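PDB 1QLW: esterase, which hydrolyses carboxylic ester bonds, probably by the serine-based mechanism common to the alpha/beta-hydrolase family. Local coordinates for residues V248-D254 with G283-P289; V227-P231 with S297-M301; S30-L35 with I114-A119; P131-A135 with P174-S179. All coordinates share one frame; numbering follows the deposited sequence.

Contact 1 (V248-D254 with G283-P289); sequences VLVVFGD and GQLMSLP
V248, V250 and F252 face Q284, M286 and L288 through a ladder of five backbone hydrogen bonds. V250 N reaches Q284 O at 2.9 Å with a nearly straight 170° at the hydrogen, and M286 N returns to V250 O at 2.8 Å. F252 repeats the alternation, giving its N-H to M286 O and taking that of L288, as expected for parallel pairing in register. Beside the ladder, L249 CD1 lies 3.9 Å from M286 CB. On the face of V250 and F252, L285 CD2 comes to 4.2 Å from F252 CD1. The strands are joined through helix 263-278 as a beta-alpha-beta unit of the hydrolase sheet. Past the ladder, one water donates to G253 O at 2.8 Å and also hydrogen-bonds S287 OG. P289 closes this end, with CG 3.5 Å from D254 OD1 and CD 3.5 Å from G253 O; losing both carbons to an alanine here would probably open a gap beside D254 and G253 O. D254 OD2 is bound by G295 N, while helices 263-278 and 306-319 cover the two faces, touching L285 and M286 respectively.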
# COMPACT_ATOMS: atom_id res chain seq x y z
N VAL A 248 -27.66 -0.21 9.53
CA VAL A 248 -26.90 0.80 8.82
C VAL A 248 -26.74 2.09 9.62
O VAL A 248 -27.69 2.60 10.18
CB VAL A 248 -27.61 1.18 7.49
CG1 VAL A 248 -26.94 2.34 6.78
CG2 VAL A 248 -27.76 -0.03 6.57
N LEU A 249 -25.49 2.57 9.63
CA LEU A 249 -25.16 3.85 10.21
C LEU A 249 -24.50 4.73 9.15
O LEU A 249 -23.52 4.27 8.55
CB LEU A 249 -24.19 3.68 11.39
CG LEU A 249 -23.74 4.98 12.06
CD1 LEU A 249 -24.89 5.69 12.76
CD2 LEU A 249 -22.63 4.69 13.07
N VAL A 250 -25.02 5.92 8.93
CA VAL A 250 -24.41 6.88 8.00
C VAL A 250 -24.00 8.07 8.86
O VAL A 250 -24.80 8.58 9.63
CB VAL A 250 -25.37 7.28 6.87
CG1 VAL A 250 -24.79 8.39 6.03
CG2 VAL A 250 -25.74 6.05 6.03
N VAL A 251 -22.75 8.53 8.73
CA VAL A 251 -22.22 9.58 9.58
C VAL A 251 -21.83 10.80 8.76
O VAL A 251 -21.12 10.68 7.76
CB VAL A 251 -20.96 9.08 10.35
CG1 VAL A 251 -20.52 10.14 11.36
CG2 VAL A 251 -21.21 7.76 11.04
N PHE A 252 -22.29 11.97 9.20
CA PHE A 252 -21.93 13.24 8.58
C PHE A 252 -21.35 14.21 9.61
O PHE A 252 -21.79 14.25 10.76
CB PHE A 252 -23.10 13.93 7.86
CG PHE A 252 -23.34 13.37 6.47
CD1 PHE A 252 -24.07 12.23 6.23
CD2 PHE A 252 -22.83 14.05 5.37
CE1 PHE A 252 -24.27 11.75 4.95
CE2 PHE A 252 -23.01 13.57 4.08
CZ PHE A 252 -23.74 12.42 3.86
N GLY A 253 -20.38 14.99 9.15
CA GLY A 253 -19.73 16.00 9.93
C GLY A 253 -20.37 17.37 9.87
O GLY A 253 -21.60 17.52 9.82
N ASP A 254 -19.53 18.39 9.90
CA ASP A 254 -19.97 19.78 9.97
C ASP A 254 -19.62 20.60 8.77
O ASP A 254 -18.98 20.13 7.82
CB ASP A 254 -19.43 20.39 11.27
CG ASP A 254 -20.25 21.50 11.88
OD1 ASP A 254 -21.27 21.94 11.31
OD2 ASP A 254 -19.85 21.94 12.98
N GLY A 283 -31.86 1.85 10.42
CA GLY A 283 -30.89 2.82 9.94
C GLY A 283 -30.83 4.03 10.84
O GLY A 283 -31.84 4.47 11.38
N GLN A 284 -29.65 4.63 10.94
CA GLN A 284 -29.46 5.87 11.65
C GLN A 284 -28.56 6.79 10.83
O GLN A 284 -27.54 6.35 10.31
CB GLN A 284 -28.81 5.65 13.02
CG GLN A 284 -28.47 6.90 13.78
CD GLN A 284 -27.89 6.66 15.16
OE1 GLN A 284 -28.13 5.64 15.79
NE2 GLN A 284 -27.16 7.68 15.63
N LEU A 285 -28.95 8.05 10.76
CA LEU A 285 -28.10 9.08 10.19
C LEU A 285 -27.58 9.89 11.39
O LEU A 285 -28.36 10.60 12.04
CB LEU A 285 -28.81 9.96 9.16
CG LEU A 285 -27.75 10.67 8.28
CD1 LEU A 285 -28.28 10.93 6.89
CD2 LEU A 285 -27.21 11.90 8.97
N MET A 286 -26.31 9.74 11.67
CA MET A 286 -25.65 10.45 12.74
C MET A 286 -25.02 11.73 12.20
O MET A 286 -24.02 11.66 11.48
CB MET A 286 -24.60 9.52 13.35
CG MET A 286 -23.76 10.14 14.43
SD MET A 286 -22.51 9.02 15.06
CE MET A 286 -23.50 7.85 15.96
N SER A 287 -25.63 12.86 12.52
CA SER A 287 -25.10 14.16 12.17
C SER A 287 -24.37 14.65 13.42
O SER A 287 -24.99 14.93 14.45
CB SER A 287 -26.21 15.09 11.71
OG SER A 287 -25.78 16.40 11.55
N LEU A 288 -23.05 14.76 13.36
CA LEU A 288 -22.27 15.08 14.55
C LEU A 288 -22.71 16.36 15.21
O LEU A 288 -22.79 16.36 16.45
CB LEU A 288 -20.78 14.99 14.21
CG LEU A 288 -20.30 13.57 13.87
CD1 LEU A 288 -18.89 13.63 13.32
CD2 LEU A 288 -20.37 12.66 15.08
N PRO A 289 -22.98 17.45 14.52
CA PRO A 289 -23.39 18.68 15.20
C PRO A 289 -24.62 18.53 16.06
O PRO A 289 -24.72 19.17 17.13
CB PRO A 289 -23.65 19.66 14.06
CG PRO A 289 -22.68 19.20 13.00
CD PRO A 289 -22.80 17.69 13.08
O HOH W 1 -24.26 16.73 9.40

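Contact 2 (V227-P231 with S297-M301); sequences VSVEP and SHMMM
E230 meets H298 and M300 along its whole length. Its CB lies 3.5 Å from H298 ND1, beside the imidazole. CG, anti to the backbone carbonyl carbon, carries the chain toward the methionine, coming 3.9 Å from M300 CE. At the tip the two oxygens divide their work. OE1 accepts from H298 ND1 at 2.7 Å, with 160° at the hydrogen; the histidine meets it on the anti side, 23° out of the carboxylate plane, while the oxygen itself lies in the plane of the ring. OE1 is shared with R146 in a salt bridge. OE2 takes the backbone N-H of G253 and has M300 CE against it at 3.7 Å, so outside groups hold both oxygens and fix the rotation of the carboxylate. The carboxylate follows the sheet strand 223-229, and the histidine sits on the loop after strand 283-287 with its NE2 close to S206 OG; this layout is consistent with the acid-histidine-serine arrangement of alpha/beta-hydrolases. A sulfate, probably from the crystallisation liquor, is bound about 5 Å from the H298 side chain and may mark a pocket. H205 stacks on the imidazole, and W262 also meets it. Next to the pair, V229 CG1 packs on M300 SD at 3.7 Å. M300 CG stands between the backbone N and the carbonyl carbon (chi1 67°), and the bend at chi3 brings CE against the glutamate carboxylate. M301 CE touches the same V229 CG1 more loosely, at 4.4 Å. In the loop itself, S297 OG accepts from M299 N at 3.0 Å in an ST turn and is also hydrogen-bonded to D303.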
# COMPACT_ATOMS: atom_id res chain seq x y z
N VAL A 227 -21.40 0.75 8.03
CA VAL A 227 -21.15 2.10 8.48
C VAL A 227 -20.61 2.88 7.29
O VAL A 227 -19.63 2.43 6.69
CB VAL A 227 -20.17 2.18 9.66
CG1 VAL A 227 -19.90 3.63 10.06
CG2 VAL A 227 -20.66 1.36 10.84
N SER A 228 -21.23 3.99 6.92
CA SER A 228 -20.76 4.76 5.76
C SER A 228 -20.51 6.19 6.23
O SER A 228 -21.44 6.85 6.69
CB SER A 228 -21.80 4.63 4.65
OG SER A 228 -21.46 5.19 3.42
N VAL A 229 -19.27 6.64 6.10
CA VAL A 229 -18.86 7.99 6.50
C VAL A 229 -18.94 8.92 5.30
O VAL A 229 -18.21 8.72 4.32
CB VAL A 229 -17.44 7.96 7.08
CG1 VAL A 229 -17.03 9.37 7.46
CG2 VAL A 229 -17.39 7.02 8.27
N GLU A 230 -19.85 9.89 5.37
CA GLU A 230 -20.03 10.88 4.31
C GLU A 230 -19.97 10.28 2.92
O GLU A 230 -19.11 10.63 2.10
CB GLU A 230 -19.06 12.04 4.45
CG GLU A 230 -19.33 12.83 5.72
CD GLU A 230 -18.76 14.21 5.76
OE1 GLU A 230 -18.01 14.61 4.84
OE2 GLU A 230 -19.07 14.92 6.75
N PRO A 231 -20.87 9.36 2.62
CA PRO A 231 -20.91 8.75 1.30
C PRO A 231 -21.19 9.76 0.20
O PRO A 231 -22.00 10.68 0.35
CB PRO A 231 -22.03 7.71 1.40
CG PRO A 231 -22.92 8.25 2.49
CD PRO A 231 -21.98 8.88 3.47
N SER A 297 -14.49 17.66 9.70
CA SER A 297 -14.30 17.74 8.27
C SER A 297 -14.76 16.45 7.61
O SER A 297 -15.18 15.48 8.27
CB SER A 297 -12.82 17.96 7.95
OG SER A 297 -12.05 16.78 8.14
N HIS A 298 -14.59 16.38 6.29
CA HIS A 298 -14.85 15.12 5.60
C HIS A 298 -13.89 14.02 6.02
O HIS A 298 -14.21 12.84 5.96
CB HIS A 298 -14.70 15.37 4.10
CG HIS A 298 -14.97 14.19 3.24
ND1 HIS A 298 -16.18 13.52 3.23
CD2 HIS A 298 -14.19 13.54 2.34
CE1 HIS A 298 -16.10 12.51 2.37
NE2 HIS A 298 -14.91 12.53 1.78
N MET A 299 -12.68 14.41 6.44
CA MET A 299 -11.65 13.49 6.88
C MET A 299 -11.76 13.26 8.39
O MET A 299 -10.76 13.30 9.12
CB MET A 299 -10.28 14.01 6.49
CG MET A 299 -10.07 14.18 5.00
SD MET A 299 -10.23 12.69 4.02
CE MET A 299 -8.93 11.67 4.70
N MET A 300 -12.97 12.94 8.85
CA MET A 300 -13.22 12.94 10.30
C MET A 300 -12.45 11.85 11.04
O MET A 300 -12.20 11.98 12.24
CB MET A 300 -14.71 12.86 10.59
CG MET A 300 -15.33 11.54 10.17
SD MET A 300 -17.11 11.49 10.53
CE MET A 300 -17.69 12.68 9.31
N MET A 301 -12.05 10.78 10.35
CA MET A 301 -11.21 9.75 10.94
C MET A 301 -9.79 10.25 11.22
O MET A 301 -9.05 9.60 11.96
CB MET A 301 -11.17 8.49 10.08
CG MET A 301 -10.42 8.57 8.76
SD MET A 301 -11.11 9.70 7.52
CE MET A 301 -12.64 8.81 7.14

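Contact 3 (S30-L35 with I114-A119); sequences SETLSL and ISAINA
S30 and S115 meet through their hydroxyls, S30 OG donating to S115 OG at 2.7 Å. The same S30 oxygen accepts from T32 N at 3.0 Å, nearly straight at 169°, which makes an ST turn. Its first torsion, with OG anti to the backbone N, carries the hydroxyl to the helix while leaving it within range of that amide. S115 OG is in turn hydrogen-bonded to D113 OD1, so a relay runs from the T32 amide through two hydroxyls to a carboxylate. A second link comes from T32 OG1, which donates to S115 O at 2.8 Å. It approaches from the side of the carbonyl, at a C=O...O angle of 115°, and is tilted from the carbonyl plane; the helical bond from A119 N, at 2.9 Å, holds the same oxygen, so two donors satisfy it. The contact thus joins the loop after strand 26-30 to the first turn of helix 115-121, where I114 is at the N-cap position and its O receives N118 N. Looser contacts flank these bonds. T32 CG2 rests on A119 CB at 4.0 Å, L35 CD2 approaches N118 CB at 3.9 Å, and the I114 CD1 methyl rests against the carbonyl oxygen L33 O at 3.9 Å. This region projects far from the centre of the chain into the dimer interface: L33 makes backbone hydrogen bonds to the second subunit, and I114 packs on P174 of that subunit.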
# COMPACT_ATOMS: atom_id res chain seq x y z
N SER A 30 -2.19 -9.68 -22.47
CA SER A 30 -1.86 -8.40 -23.06
C SER A 30 -0.73 -8.54 -24.06
O SER A 30 0.11 -9.43 -23.96
CB SER A 30 -1.36 -7.47 -21.94
OG SER A 30 -0.94 -6.24 -22.49
N GLU A 31 -0.72 -7.64 -25.03
CA GLU A 31 0.32 -7.54 -26.03
C GLU A 31 1.22 -6.34 -25.77
O GLU A 31 2.21 -6.19 -26.50
CB GLU A 31 -0.28 -7.39 -27.44
CG GLU A 31 -1.30 -8.45 -27.80
CD GLU A 31 -0.89 -9.87 -27.48
OE1 GLU A 31 0.28 -10.18 -27.76
OE2 GLU A 31 -1.71 -10.65 -26.95
N THR A 32 0.95 -5.54 -24.75
CA THR A 32 1.66 -4.29 -24.55
C THR A 32 2.13 -4.10 -23.12
O THR A 32 2.10 -2.98 -22.59
CB THR A 32 0.83 -3.09 -25.04
OG1 THR A 32 -0.42 -3.10 -24.34
CG2 THR A 32 0.53 -3.16 -26.53
N LEU A 33 2.65 -5.16 -22.49
CA LEU A 33 3.09 -5.07 -21.10
C LEU A 33 4.39 -4.32 -20.92
O LEU A 33 4.75 -3.94 -19.80
CB LEU A 33 3.27 -6.46 -20.50
CG LEU A 33 1.99 -7.29 -20.36
CD1 LEU A 33 2.36 -8.67 -19.82
CD2 LEU A 33 0.96 -6.60 -19.48
N SER A 34 5.16 -4.13 -21.99
CA SER A 34 6.50 -3.58 -21.88
C SER A 34 6.89 -2.90 -23.18
O SER A 34 6.46 -3.30 -24.24
CB SER A 34 7.46 -4.72 -21.55
OG SER A 34 8.79 -4.28 -21.40
N LEU A 35 7.76 -1.93 -23.05
CA LEU A 35 8.40 -1.23 -24.15
C LEU A 35 9.86 -1.66 -24.31
O LEU A 35 10.54 -1.12 -25.19
CB LEU A 35 8.37 0.28 -23.88
CG LEU A 35 7.13 0.90 -23.23
CD1 LEU A 35 7.49 2.31 -22.75
CD2 LEU A 35 5.96 0.86 -24.20
N ILE A 114 -1.64 -1.46 -17.08
CA ILE A 114 -1.04 -0.36 -17.82
C ILE A 114 -0.99 -0.60 -19.32
O ILE A 114 -0.45 0.22 -20.08
CB ILE A 114 0.35 0.01 -17.25
CG1 ILE A 114 1.31 -1.16 -17.13
CG2 ILE A 114 0.14 0.71 -15.89
CD1 ILE A 114 1.71 -1.83 -18.42
N SER A 115 -1.63 -1.65 -19.79
CA SER A 115 -1.54 -2.04 -21.20
C SER A 115 -1.98 -0.93 -22.14
O SER A 115 -1.35 -0.77 -23.19
CB SER A 115 -2.38 -3.28 -21.49
OG SER A 115 -1.89 -4.40 -20.81
N ALA A 116 -3.07 -0.23 -21.81
CA ALA A 116 -3.55 0.78 -22.74
C ALA A 116 -2.60 1.96 -22.86
O ALA A 116 -2.49 2.58 -23.92
CB ALA A 116 -4.96 1.24 -22.36
N ILE A 117 -1.93 2.31 -21.75
CA ILE A 117 -0.96 3.40 -21.82
C ILE A 117 0.18 3.01 -22.76
O ILE A 117 0.53 3.77 -23.66
CB ILE A 117 -0.45 3.76 -20.41
CG1 ILE A 117 -1.61 4.23 -19.53
CG2 ILE A 117 0.62 4.83 -20.51
CD1 ILE A 117 -1.31 4.21 -18.06
N ASN A 118 0.70 1.79 -22.58
CA ASN A 118 1.80 1.36 -23.45
C ASN A 118 1.33 1.24 -24.90
O ASN A 118 2.12 1.52 -25.80
CB ASN A 118 2.37 0.04 -22.95
CG ASN A 118 3.34 0.19 -21.78
OD1 ASN A 118 3.83 -0.85 -21.28
ND2 ASN A 118 3.63 1.39 -21.38
N ALA A 119 0.09 0.81 -25.14
CA ALA A 119 -0.38 0.70 -26.52
C ALA A 119 -0.33 2.02 -27.23
O ALA A 119 -0.01 2.12 -28.42
CB ALA A 119 -1.78 0.12 -26.58

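Contact 4 (P131-A135 with P174-S179); sequences PDLFA and PDWLGS
L133 sets its CD2 methyl squarely over W176, 3.4 Å from the centroid of the five-membered ring and 16° off its normal, a CH-pi contact. The indole lies alongside the leucine, pointing the same way, and the approach is tight, with L133 CD2 only 3.3 Å from W176 CD2. A second CH-pi contact is made by F134. With chi1 at 67°, the F134 ring is tucked over its own backbone and turned along D175, whose CB sits over one face, 3.5 Å from F134 CZ. The extended first torsion of D175 lays its carboxylate within 17° of the phenyl plane. The backbones of F134 and D175 form a single antiparallel hydrogen-bonded bridge, D175 N to F134 O at 2.8 Å and F134 N to D175 O at 3.2 Å. It joins two loops of the excursion between sheet strands 99-103 and 200-205 of this alpha/beta-hydrolase. One water knits the bridge to the next turn by donating to D132 O and D175 O and accepting from G178 N. D175 OD1 takes L177 N at 2.9 Å in an Asx turn and forms a salt bridge with R107, while OD2 is bound by Q207 and by C72 N. An alanine in place of D175 would keep the carbon over the phenyl ring but would probably leave R107 without its charge partner and the L177 amide without its acceptor. S179 OG donates to a lone pair of W176 O at 2.8 Å. Y39 of the second subunit stacks on the F134 ring.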
# COMPACT_ATOMS: atom_id res chain seq x y z
N PRO A 131 -6.61 5.51 -20.31
CA PRO A 131 -7.56 5.41 -19.20
C PRO A 131 -7.99 6.77 -18.68
O PRO A 131 -7.23 7.73 -18.73
CB PRO A 131 -6.81 4.64 -18.14
CG PRO A 131 -5.38 4.88 -18.46
CD PRO A 131 -5.27 4.94 -19.98
N ASP A 132 -9.19 6.82 -18.14
CA ASP A 132 -9.72 7.99 -17.45
C ASP A 132 -9.14 8.02 -16.04
O ASP A 132 -9.49 7.19 -15.20
CB ASP A 132 -11.25 7.86 -17.40
CG ASP A 132 -11.88 9.02 -16.67
OD1 ASP A 132 -11.32 10.13 -16.66
OD2 ASP A 132 -12.99 8.80 -16.14
N LEU A 133 -8.25 8.96 -15.78
CA LEU A 133 -7.53 9.11 -14.53
C LEU A 133 -7.71 10.50 -13.97
O LEU A 133 -7.82 11.46 -14.76
CB LEU A 133 -6.02 8.90 -14.77
CG LEU A 133 -5.63 7.62 -15.50
CD1 LEU A 133 -4.13 7.56 -15.70
CD2 LEU A 133 -6.11 6.41 -14.73
N PHE A 134 -7.67 10.65 -12.65
CA PHE A 134 -7.66 11.99 -12.08
C PHE A 134 -6.87 11.98 -10.79
O PHE A 134 -6.60 10.94 -10.19
CB PHE A 134 -9.07 12.54 -11.84
CG PHE A 134 -9.85 11.84 -10.77
CD1 PHE A 134 -10.59 10.71 -11.06
CD2 PHE A 134 -9.89 12.33 -9.47
CE1 PHE A 134 -11.34 10.05 -10.11
CE2 PHE A 134 -10.65 11.68 -8.50
CZ PHE A 134 -11.34 10.54 -8.83
N ALA A 135 -6.51 13.18 -10.36
CA ALA A 135 -5.91 13.39 -9.05
C ALA A 135 -6.55 14.67 -8.49
O ALA A 135 -6.82 15.58 -9.26
CB ALA A 135 -4.42 13.52 -9.08
N PRO A 174 -3.22 9.36 -7.32
CA PRO A 174 -4.13 9.30 -8.47
C PRO A 174 -5.16 8.20 -8.32
O PRO A 174 -4.93 7.15 -7.72
CB PRO A 174 -3.20 9.02 -9.65
CG PRO A 174 -1.89 9.59 -9.22
CD PRO A 174 -1.80 9.29 -7.74
N ASP A 175 -6.29 8.45 -8.95
CA ASP A 175 -7.48 7.61 -8.84
C ASP A 175 -7.88 7.09 -10.20
O ASP A 175 -8.06 7.87 -11.14
CB ASP A 175 -8.59 8.44 -8.19
CG ASP A 175 -9.70 7.60 -7.63
OD1 ASP A 175 -10.07 6.61 -8.28
OD2 ASP A 175 -10.21 7.97 -6.54
N TRP A 176 -7.98 5.75 -10.31
CA TRP A 176 -8.33 5.06 -11.54
C TRP A 176 -9.80 4.66 -11.57
O TRP A 176 -10.18 3.91 -12.50
CB TRP A 176 -7.42 3.83 -11.66
CG TRP A 176 -6.00 4.14 -11.98
CD1 TRP A 176 -5.11 4.91 -11.28
CD2 TRP A 176 -5.27 3.63 -13.10
NE1 TRP A 176 -3.90 4.95 -11.92
CE2 TRP A 176 -3.98 4.18 -13.05
CE3 TRP A 176 -5.61 2.78 -14.16
CZ2 TRP A 176 -3.00 3.86 -14.00
CZ3 TRP A 176 -4.64 2.48 -15.12
CH2 TRP A 176 -3.38 3.03 -15.02
N LEU A 177 -10.65 5.18 -10.71
CA LEU A 177 -12.06 4.78 -10.67
C LEU A 177 -12.72 4.81 -12.04
O LEU A 177 -13.45 3.88 -12.43
CB LEU A 177 -12.84 5.75 -9.75
CG LEU A 177 -14.28 5.33 -9.47
CD1 LEU A 177 -14.35 4.33 -8.35
CD2 LEU A 177 -15.16 6.54 -9.19
N GLY A 178 -12.49 5.89 -12.79
CA GLY A 178 -13.16 6.13 -14.04
C GLY A 178 -12.76 5.21 -15.16
O GLY A 178 -13.43 5.18 -16.20
N SER A 179 -11.69 4.45 -14.97
CA SER A 179 -11.19 3.51 -15.94
C SER A 179 -11.55 2.06 -15.61
O SER A 179 -11.08 1.16 -16.28
CB SER A 179 -9.67 3.70 -16.06
OG SER A 179 -9.10 3.03 -14.97
O HOH W 2 -10.46 7.81 -12.72

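From the N terminus, contact 3 closes first, returning helix 115-121 to the loop after strand 26-30. Contact 4 follows in series, closing the loop 131-179 around helices 138-144 and 165-171. These two touch where I117 packs on P131 and W176, and both reach the second subunit. The chain then enters the later sheet strands, where contact 2 closes a wide loop from 227-231 to 297-301. Contact 1 is nested inside that loop and adjoins it through neighbouring strands 223-229 and 248-252. No two contacts cross. Contacts 2 and 4 approach to about 11 Å at their nearest atoms, whereas contacts 1 and 3 lie on opposite sides of the chain's centre.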